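Local structure of 6-phosphogluconate dehydrogenase (Pseudomonas syringae, 5U5G) at residues Ala85-Glu88 with Val89-Val93. The protein probably acts as an NADP-dependent reductase on (2-oxopropyl)phosphonic acid in the biosynthesis of the antibiotic fosfomycin. Numbering follows the deposited sequence.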
loop_
_atom_site.group_PDB
_atom_site.type_symbol
_atom_site.label_atom_id
_atom_site.label_comp_id
_atom_site.label_asym_id
_atom_site.label_seq_id
_atom_site.Cartn_x
_atom_site.Cartn_y
_atom_site.Cartn_z
ATOM N N ALA A 85 38.966 -13.931 3.408
ATOM C CA ALA A 85 40.280 -14.519 3.179
ATOM C C ALA A 85 40.750 -14.384 1.734
ATOM O O ALA A 85 41.958 -14.442 1.485
ATOM C CB ALA A 85 40.261 -15.995 3.590
ATOM N N CYS A 86 39.840 -14.197 0.778
ATOM C CA CYS A 86 40.186 -14.211 -0.639
ATOM C C CYS A 86 40.164 -12.843 -1.302
ATOM O O CYS A 86 40.583 -12.728 -2.460
ATOM C CB CYS A 86 39.233 -15.136 -1.414
ATOM S SG CYS A 86 39.200 -16.828 -0.841
ATOM N N LEU A 87 39.680 -11.813 -0.623
ATOM C CA LEU A 87 39.590 -10.502 -1.240
ATOM C C LEU A 87 40.970 -9.892 -1.436
ATOM O O LEU A 87 41.884 -10.097 -0.640
ATOM C CB LEU A 87 38.746 -9.578 -0.377
ATOM C CG LEU A 87 37.286 -9.341 -0.737
ATOM C CD1 LEU A 87 36.550 -10.621 -1.150
ATOM C CD2 LEU A 87 36.721 -8.775 0.515
ATOM N N GLU A 88 41.108 -9.127 -2.512
ATOM C CA GLU A 88 42.285 -8.308 -2.741
ATOM C C GLU A 88 41.991 -6.866 -2.353
ATOM O O GLU A 88 40.834 -6.442 -2.271
ATOM C CB GLU A 88 42.723 -8.374 -4.205
ATOM C CG GLU A 88 43.449 -9.667 -4.574
ATOM C CD GLU A 88 43.497 -9.884 -6.079
ATOM O OE1 GLU A 88 44.359 -10.653 -6.559
ATOM O OE2 GLU A 88 42.669 -9.268 -6.771
ATOM N N VAL A 89 43.063 -6.109 -2.120
ATOM C CA VAL A 89 42.924 -4.674 -1.926
ATOM C C VAL A 89 42.229 -4.076 -3.138
ATOM O O VAL A 89 42.613 -4.348 -4.278
ATOM C CB VAL A 89 44.304 -4.038 -1.688
ATOM C CG1 VAL A 89 44.180 -2.528 -1.580
ATOM C CG2 VAL A 89 44.951 -4.633 -0.445
ATOM N N GLY A 90 41.199 -3.260 -2.899
ATOM C CA GLY A 90 40.452 -2.638 -3.971
ATOM C C GLY A 90 39.244 -3.413 -4.461
ATOM O O GLY A 90 38.500 -2.897 -5.312
ATOM N N ASP A 91 39.024 -4.631 -3.966
ATOM C CA ASP A 91 37.829 -5.387 -4.323
ATOM C C ASP A 91 36.588 -4.758 -3.690
ATOM O O ASP A 91 36.658 -4.072 -2.666
ATOM C CB ASP A 91 37.949 -6.849 -3.876
ATOM C CG ASP A 91 38.886 -7.665 -4.767
ATOM O OD1 ASP A 91 39.412 -7.111 -5.760
ATOM O OD2 ASP A 91 39.074 -8.870 -4.492
ATOM N N ILE A 92 35.439 -5.000 -4.321
ATOM C CA ILE A 92 34.151 -4.517 -3.833
ATOM C C ILE A 92 33.172 -5.688 -3.800
ATOM O O ILE A 92 33.063 -6.435 -4.780
ATOM C CB ILE A 92 33.602 -3.375 -4.713
ATOM C CG1 ILE A 92 34.584 -2.201 -4.743
ATOM C CG2 ILE A 92 32.223 -2.921 -4.212
ATOM C CD1 ILE A 92 34.282 -1.161 -5.816
ATOM N N VAL A 93 32.477 -5.863 -2.673
ATOM C CA VAL A 93 31.369 -6.810 -2.574
ATOM C C VAL A 93 30.079 -6.026 -2.356
ATOM O O VAL A 93 29.990 -5.187 -1.448
ATOM C CB VAL A 93 31.594 -7.849 -1.459
ATOM C CG1 VAL A 93 30.316 -8.616 -1.179
ATOM C CG2 VAL A 93 32.711 -8.819 -1.852
#
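Asp91 OD2 accepts a nearly straight hydrogen bond from Glu88 N, 2.9 Å long, with an N-H...O angle of 173°. The amide meets the oxygen from above the carboxylate plane. The return bond runs from Asp91 N to Glu88 O (3.1 Å) and closes a type II beta turn from Glu88 to Asp91. Asp91 therefore holds Glu88 twice, by its backbone and by its side chain. With chi1 at -75°, Asp91 CG lies beside its own backbone N, which brings the carboxylate back over Glu88. Gly90 takes the positive phi of the third turn position (91°), a conformation that suits glycine. Beside the turn, Leu87 CG packs on Asp91 CB at 4.1 Å. Leu87 CD1 reaches Val93 CG2 at 4.3 Å, and both side chains also touch Phe111 of helix 101-113. The turn carries the chain from helix 83-86 into strand 92-95 of the Rossmann-type sheet. Glu88 OE2 and Asp91 OD1 come within 4.0 Å of each other, yet both form salt bridges with Arg60 NE. The shared guanidinium probably offsets the repulsion between the two acids and favours their charged forms.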